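Local coordinates for kelch-like protein 7 (Homo sapiens, PDB 3II7) that serves as the substrate-specific adapter of a BTB-CUL3-RBX1 E3 ubiquitin ligase, represented here by its kelch-repeat beta-propeller domain, at residues N217-D222 / N226-V231; E44-A49 / F67-M72. All coordinates share one frame; numbering follows the deposited sequence.

Both contacts belong to the kelch beta-propeller, a ring of six four-stranded antiparallel sheets, and they lie on opposite sides of its centre. Their own centres are about 33 Å apart and their nearest atoms about 19 Å, so neither touches the other. Interaction 1 is local: it pairs the last two strands of one blade, within the fifth kelch repeat. Interaction 2 instead joins a loop of the first repeat to the second, where Arg-46 makes the principal contact between the two segments. Ethanediol molecules, probably from the crystallisation liquor, sit round 44-49 and 67-72. One contact thus lies within a blade, while the other links a loop of one repeat to a strand of the next.

Interaction 1: N217-D222 / N226-V231; sequences NVEYYD and NEWKMV
Tyr-221 and Trp-228 form a non-hydrogen-bonded pair across two antiparallel strands and bury the most surface here. CB of Tyr-221 sits over the six-membered ring of Trp-228, 3.5 Å from its centroid and almost on the ring normal. The tyrosine ring then runs on past the indole: its CD1 comes within 3.4 Å of Trp-228 NE1, with the ring planes oblique at 46°. CG of Tyr-221 stands anti to the backbone N (chi1 -179°), which sends the ring toward the turn, where OH donates to Asn-226 OD1 at 2.6 Å. Trp-228 NE1 itself donates to the carbonyl of Cys-185. On the same face Glu-219 OE1 lies 3.4 Å from Trp-228 CB, its carboxylate nearly perpendicular to the indole (87°) and engaged by Arg-191 and the backbone of Ile-188.

On the other face Lys-229 CB lies over the ring of Tyr-220, 4.2 Å from its centroid, and Val-231 CG1 meets that ring at its edge. The bent lysine chain carries NZ to Asp-222 OD2 at 3.2 Å, a weakly bonded salt bridge; Asp-222 OD1 accepts from Leu-225 N in the turn. Beneath these side chains, Tyr-220 N donates to Lys-229 O (2.8 Å) and Lys-229 N returns a bond to Tyr-220 O (2.9 Å). Asp-222 is matched by Asn-226 and Glu-227, a G1 beta bulge in the outer hairpin of a kelch propeller blade.

Interaction 2: E44-A49 / F67-M72; sequences EKRRDA and FPIKRM. With EDO (1,2-ethanediol), chain P; EDO (1,2-ethanediol), chain G; EDO (1,2-ethanediol), chain H; EDO (1,2-ethanediol), chain O.
A side-chain-to-backbone hydrogen-bonded contact, Arg-46 to the carbonyl of Arg-71, joins two kelch repeats of the beta-propeller: Arg-46, in the loop leading to strand 50-54, reaches the start of strand 71-76. Its chain is extended from CG to NE (chi2 -170°, chi3 -174°), which carries the guanidinium across to Arg-71 O. Both terminal nitrogens grip that single oxygen, NH2 at 2.8 Å from Arg-71 O and NH1 at 3.1 Å from it. The oxygen lies close to the guanidinium plane, but the two donors use it differently: NH1 approaches nearly in line with the C=O bond, whereas NH2 stands above the carbonyl plane.

Ile-69 lies along the side chain, from CG to the NH1 side of the guanidinium. Its CD1 touches the aliphatic part, 3.4 Å from Arg-46 CG, and CG2 rests over one guanidinium face toward its rim. A water accepts from Arg-46 NH1 and donates to Ile-69 O. Although Arg-46 NH2 and Arg-71 NH2 are only 4.3 Å apart, Asp-73 forms a salt bridge to each arginine and probably offsets their charges. Replacing Arg-46 by alanine takes away both donors and is likely to leave Arg-71 O without these bonds and Asp-73 short of one positive partner. At the backbone of the same residue, one ethanediol accepts from Arg-46 N through its O1 at 2.8 Å and donates to Arg-46 O through its O2 at 2.7 Å.

Interaction 1: N217-D222 / N226-V231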
loop_
_atom_site.group_PDB
_atom_site.type_symbol
_atom_site.label_atom_id
_atom_site.label_comp_id
_atom_site.label_asym_id
_atom_site.label_seq_id
_atom_site.Cartn_x
_atom_site.Cartn_y
_atom_site.Cartn_z
ATOM N N ASN A 217 -0.127 15.145 8.422
ATOM C CA ASN A 217 1.309 15.161 8.616
ATOM C C ASN A 217 2.022 13.945 8.027
ATOM O O ASN A 217 1.406 12.919 7.611
ATOM C CB ASN A 217 1.700 15.494 10.068
ATOM C CG ASN A 217 1.292 14.438 11.078
ATOM O OD1 ASN A 217 1.225 13.259 10.792
ATOM N ND2 ASN A 217 1.070 14.892 12.317
ATOM N N VAL A 218 3.325 14.084 7.946
ATOM C CA VAL A 218 4.176 13.213 7.173
ATOM C C VAL A 218 5.472 13.032 7.918
ATOM O O VAL A 218 6.040 13.988 8.432
ATOM C CB VAL A 218 4.459 13.810 5.761
ATOM C CG1 VAL A 218 5.405 12.881 4.918
ATOM C CG2 VAL A 218 3.129 14.081 5.010
ATOM N N GLU A 219 5.949 11.811 7.980
ATOM C CA GLU A 219 7.213 11.542 8.642
ATOM C C GLU A 219 7.984 10.512 7.861
ATOM O O GLU A 219 7.412 9.786 7.037
ATOM C CB GLU A 219 6.990 11.074 10.087
ATOM C CG GLU A 219 6.148 9.779 10.248
ATOM C CD GLU A 219 5.914 9.449 11.696
ATOM O OE1 GLU A 219 6.903 9.112 12.388
ATOM O OE2 GLU A 219 4.753 9.560 12.180
ATOM N N TYR A 220 9.281 10.410 8.114
ATOM C CA TYR A 220 10.062 9.346 7.479
ATOM C C TYR A 220 10.917 8.596 8.479
ATOM O O TYR A 220 11.303 9.129 9.529
ATOM C CB TYR A 220 10.947 9.853 6.340
ATOM C CG TYR A 220 12.121 10.673 6.772
ATOM C CD1 TYR A 220 13.324 10.082 7.090
ATOM C CD2 TYR A 220 12.032 12.038 6.842
ATOM C CE1 TYR A 220 14.406 10.836 7.489
ATOM C CE2 TYR A 220 13.109 12.803 7.248
ATOM C CZ TYR A 220 14.289 12.198 7.552
ATOM O OH TYR A 220 15.362 12.967 7.932
ATOM N N TYR A 221 11.195 7.351 8.117
ATOM C CA TYR A 221 12.067 6.479 8.873
ATOM C C TYR A 221 13.445 6.525 8.260
ATOM O O TYR A 221 13.623 6.182 7.088
ATOM C CB TYR A 221 11.550 5.053 8.834
ATOM C CG TYR A 221 12.405 4.086 9.640
ATOM C CD1 TYR A 221 12.528 4.229 11.016
ATOM C CD2 TYR A 221 13.092 3.049 9.006
ATOM C CE1 TYR A 221 13.304 3.377 11.748
ATOM C CE2 TYR A 221 13.881 2.161 9.734
ATOM C CZ TYR A 221 14.006 2.335 11.091
ATOM O OH TYR A 221 14.781 1.457 11.803
ATOM N N ASP A 222 14.412 6.963 9.061
ATOM C CA ASP A 222 15.816 6.961 8.679
ATOM C C ASP A 222 16.355 5.577 8.953
ATOM O O ASP A 222 16.544 5.170 10.114
ATOM C CB ASP A 222 16.567 8.026 9.480
ATOM C CG ASP A 222 17.962 8.266 8.950
ATOM O OD1 ASP A 222 18.701 7.291 8.774
ATOM O OD2 ASP A 222 18.298 9.444 8.698
ATOM N N ASN A 226 17.736 4.543 12.588
ATOM C CA ASN A 226 16.630 3.922 13.302
ATOM C C ASN A 226 15.851 4.985 14.102
ATOM O O ASN A 226 15.674 4.875 15.321
ATOM C CB ASN A 226 17.098 2.746 14.192
ATOM C CG ASN A 226 15.938 2.058 14.935
ATOM O OD1 ASN A 226 14.833 1.834 14.385
ATOM N ND2 ASN A 226 16.191 1.709 16.189
ATOM N N GLU A 227 15.461 6.044 13.390
ATOM C CA GLU A 227 14.695 7.157 13.967
ATOM C C GLU A 227 13.686 7.603 12.958
ATOM O O GLU A 227 13.934 7.531 11.753
ATOM C CB GLU A 227 15.549 8.401 14.256
ATOM C CG GLU A 227 16.825 8.202 15.036
ATOM C CD GLU A 227 17.650 9.512 15.171
ATOM O OE1 GLU A 227 17.243 10.568 14.605
ATOM O OE2 GLU A 227 18.714 9.471 15.840
ATOM N N TRP A 228 12.553 8.085 13.453
ATOM C CA TRP A 228 11.561 8.737 12.623
ATOM C C TRP A 228 11.624 10.238 12.841
ATOM O O TRP A 228 11.820 10.727 13.980
ATOM C CB TRP A 228 10.149 8.249 12.974
ATOM C CG TRP A 228 9.818 6.806 12.590
ATOM C CD1 TRP A 228 10.071 5.687 13.331
ATOM C CD2 TRP A 228 9.129 6.362 11.430
ATOM N NE1 TRP A 228 9.594 4.594 12.690
ATOM C CE2 TRP A 228 9.031 4.981 11.506
ATOM C CE3 TRP A 228 8.606 7.012 10.294
ATOM C CZ2 TRP A 228 8.404 4.226 10.519
ATOM C CZ3 TRP A 228 7.993 6.257 9.323
ATOM C CH2 TRP A 228 7.901 4.903 9.424
ATOM N N LYS A 229 11.405 10.987 11.748
ATOM C CA LYS A 229 11.491 12.435 11.740
ATOM C C LYS A 229 10.332 13.006 10.932
ATOM O O LYS A 229 10.049 12.516 9.817
ATOM C CB LYS A 229 12.827 12.857 11.104
ATOM C CG LYS A 229 14.055 12.514 11.943
ATOM C CD LYS A 229 15.311 13.258 11.439
ATOM C CE LYS A 229 16.578 12.448 11.682
ATOM N NZ LYS A 229 16.662 11.253 10.766
ATOM N N MET A 230 9.674 14.037 11.483
ATOM C CA MET A 230 8.630 14.784 10.751
ATOM C C MET A 230 9.225 15.620 9.615
ATOM O O MET A 230 10.301 16.200 9.737
ATOM C CB MET A 230 7.874 15.757 11.666
ATOM C CG MET A 230 7.196 15.176 12.888
ATOM S SD MET A 230 6.009 13.872 12.534
ATOM C CE MET A 230 4.992 14.503 11.304
ATOM N N VAL A 231 8.490 15.681 8.513
ATOM C CA VAL A 231 8.778 16.596 7.422
ATOM C C VAL A 231 7.561 17.493 7.213
ATOM O O VAL A 231 6.695 17.581 8.094
ATOM C CB VAL A 231 9.236 15.839 6.135
ATOM C CG1 VAL A 231 10.549 15.118 6.405
ATOM C CG2 VAL A 231 8.176 14.888 5.648
HETATM O O HOH W 1 4.202 16.806 8.612
#

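Interaction 2: E44-A49 / F67-M72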
loop_
_atom_site.group_PDB
_atom_site.type_symbol
_atom_site.label_atom_id
_atom_site.label_comp_id
_atom_site.label_asym_id
_atom_site.label_seq_id
_atom_site.Cartn_x
_atom_site.Cartn_y
_atom_site.Cartn_z
ATOM N N GLU A 44 -14.843 -7.302 -10.750
ATOM C CA GLU A 44 -15.522 -6.331 -9.913
ATOM C C GLU A 44 -14.628 -5.900 -8.751
ATOM O O GLU A 44 -13.698 -6.623 -8.367
ATOM C CB GLU A 44 -16.816 -6.921 -9.389
ATOM C CG GLU A 44 -17.842 -7.144 -10.474
ATOM C CD GLU A 44 -19.227 -7.419 -9.925
ATOM O OE1 GLU A 44 -19.334 -7.981 -8.810
ATOM O OE2 GLU A 44 -20.209 -7.065 -10.610
ATOM N N LYS A 45 -14.929 -4.734 -8.192
ATOM C CA LYS A 45 -14.211 -4.187 -7.068
ATOM C C LYS A 45 -14.191 -5.167 -5.916
ATOM O O LYS A 45 -15.207 -5.810 -5.627
ATOM C CB LYS A 45 -14.934 -2.957 -6.517
ATOM C CG LYS A 45 -15.031 -1.780 -7.393
ATOM C CD LYS A 45 -16.111 -0.797 -6.870
ATOM C CE LYS A 45 -15.579 0.101 -5.788
ATOM N NZ LYS A 45 -14.698 1.129 -6.379
ATOM N N ARG A 46 -13.039 -5.229 -5.248
ATOM C CA ARG A 46 -12.893 -5.923 -3.983
ATOM C C ARG A 46 -12.920 -4.916 -2.855
ATOM O O ARG A 46 -12.396 -3.787 -3.001
ATOM C CB ARG A 46 -11.546 -6.619 -3.908
ATOM C CG ARG A 46 -11.330 -7.698 -4.906
ATOM C CD ARG A 46 -10.086 -8.476 -4.605
ATOM N NE ARG A 46 -9.796 -9.448 -5.651
ATOM C CZ ARG A 46 -9.161 -10.615 -5.470
ATOM N NH1 ARG A 46 -8.746 -10.997 -4.266
ATOM N NH2 ARG A 46 -8.967 -11.420 -6.497
ATOM N N ARG A 47 -13.488 -5.319 -1.725
ATOM C CA ARG A 47 -13.405 -4.538 -0.483
ATOM C C ARG A 47 -12.138 -4.895 0.284
ATOM O O ARG A 47 -11.923 -6.047 0.580
ATOM C CB ARG A 47 -14.609 -4.842 0.415
ATOM C CG ARG A 47 -14.609 -4.096 1.745
ATOM C CD ARG A 47 -15.671 -4.640 2.725
ATOM N NE ARG A 47 -17.010 -4.543 2.160
ATOM C CZ ARG A 47 -17.702 -5.560 1.621
ATOM N NH1 ARG A 47 -17.203 -6.797 1.575
ATOM N NH2 ARG A 47 -18.915 -5.337 1.129
ATOM N N ASP A 48 -11.335 -3.880 0.626
ATOM C CA ASP A 48 -10.209 -4.031 1.534
ATOM C C ASP A 48 -9.204 -5.120 1.105
ATOM O O ASP A 48 -8.795 -5.950 1.902
ATOM C CB ASP A 48 -10.729 -4.267 2.954
ATOM C CG ASP A 48 -11.489 -3.041 3.504
ATOM O OD1 ASP A 48 -11.116 -1.896 3.134
ATOM O OD2 ASP A 48 -12.432 -3.240 4.270
ATOM N N ALA A 49 -8.849 -5.112 -0.173
ATOM C CA ALA A 49 -7.787 -6.011 -0.705
ATOM C C ALA A 49 -6.426 -5.304 -0.707
ATOM O O ALA A 49 -6.256 -4.221 -0.105
ATOM C CB ALA A 49 -8.167 -6.491 -2.121
ATOM N N PHE A 67 -18.420 -12.546 0.309
ATOM C CA PHE A 67 -17.637 -13.437 1.151
ATOM C C PHE A 67 -16.155 -13.116 0.933
ATOM O O PHE A 67 -15.812 -12.360 0.011
ATOM C CB PHE A 67 -17.938 -14.910 0.788
ATOM C CG PHE A 67 -19.415 -15.284 0.897
ATOM C CD1 PHE A 67 -20.048 -15.314 2.139
ATOM C CD2 PHE A 67 -20.159 -15.593 -0.240
ATOM C CE1 PHE A 67 -21.418 -15.657 2.248
ATOM C CE2 PHE A 67 -21.523 -15.938 -0.141
ATOM C CZ PHE A 67 -22.143 -15.962 1.108
ATOM N N PRO A 68 -15.272 -13.670 1.779
ATOM C CA PRO A 68 -13.824 -13.514 1.560
ATOM C C PRO A 68 -13.400 -14.123 0.214
ATOM O O PRO A 68 -13.865 -15.211 -0.145
ATOM C CB PRO A 68 -13.210 -14.283 2.736
ATOM C CG PRO A 68 -14.303 -14.324 3.764
ATOM C CD PRO A 68 -15.553 -14.408 3.026
ATOM N N ILE A 69 -12.561 -13.419 -0.533
ATOM C CA ILE A 69 -12.133 -13.895 -1.863
ATOM C C ILE A 69 -10.897 -14.778 -1.745
ATOM O O ILE A 69 -9.919 -14.423 -1.063
ATOM C CB ILE A 69 -11.862 -12.735 -2.813
ATOM C CG1 ILE A 69 -13.112 -11.885 -2.989
ATOM C CG2 ILE A 69 -11.407 -13.258 -4.154
ATOM C CD1 ILE A 69 -12.789 -10.485 -3.506
ATOM N N LYS A 70 -10.941 -15.930 -2.423
ATOM C CA LYS A 70 -9.868 -16.925 -2.329
ATOM C C LYS A 70 -8.964 -16.949 -3.567
ATOM O O LYS A 70 -7.955 -17.632 -3.581
ATOM C CB LYS A 70 -10.477 -18.318 -2.111
ATOM C CG LYS A 70 -11.398 -18.392 -0.886
ATOM C CD LYS A 70 -11.775 -19.838 -0.578
ATOM C CE LYS A 70 -12.854 -19.893 0.501
ATOM N NZ LYS A 70 -13.330 -21.259 0.746
ATOM N N ARG A 71 -9.346 -16.192 -4.590
ATOM C CA ARG A 71 -8.615 -16.107 -5.828
ATOM C C ARG A 71 -7.701 -14.875 -5.848
ATOM O O ARG A 71 -8.063 -13.824 -5.334
ATOM C CB ARG A 71 -9.632 -15.937 -6.935
ATOM C CG ARG A 71 -9.096 -16.023 -8.307
ATOM C CD ARG A 71 -10.253 -15.871 -9.318
ATOM N NE ARG A 71 -10.746 -14.507 -9.354
ATOM C CZ ARG A 71 -11.914 -14.078 -8.887
ATOM N NH1 ARG A 71 -12.829 -14.914 -8.381
ATOM N NH2 ARG A 71 -12.188 -12.789 -8.955
ATOM N N MET A 72 -6.543 -15.005 -6.514
ATOM C CA MET A 72 -5.619 -13.874 -6.768
ATOM C C MET A 72 -5.733 -13.540 -8.235
ATOM O O MET A 72 -5.548 -14.407 -9.084
ATOM C CB MET A 72 -4.169 -14.318 -6.437
ATOM C CG MET A 72 -3.084 -13.334 -6.721
ATOM S SD MET A 72 -1.613 -13.769 -5.738
ATOM C CE MET A 72 -1.078 -15.252 -6.574
HETATM C C1 EDO P . -16.151 -14.608 -2.519
HETATM O O1 EDO P . -16.998 -15.755 -2.670
HETATM C C2 EDO P . -16.831 -13.377 -3.100
HETATM O O2 EDO P . -18.140 -13.180 -2.519
HETATM C C1 EDO G . -10.205 -3.133 -6.680
HETATM O O1 EDO G . -10.548 -4.482 -6.356
HETATM C C2 EDO G . -10.317 -2.218 -5.464
HETATM O O2 EDO G . -11.687 -2.162 -4.988
HETATM C C1 EDO H . -8.886 -2.213 -1.895
HETATM O O1 EDO H . -9.848 -3.257 -2.006
HETATM C C2 EDO H . -9.265 -1.171 -0.870
HETATM O O2 EDO H . -8.102 -0.384 -0.581
HETATM C C1 EDO O . -13.268 -18.657 -5.131
HETATM O O1 EDO O . -12.047 -19.399 -5.033
HETATM C C2 EDO O . -12.948 -17.168 -5.084
HETATM O O2 EDO O . -13.384 -16.574 -3.852
HETATM O O HOH W 2 -7.333 -13.394 -2.589
#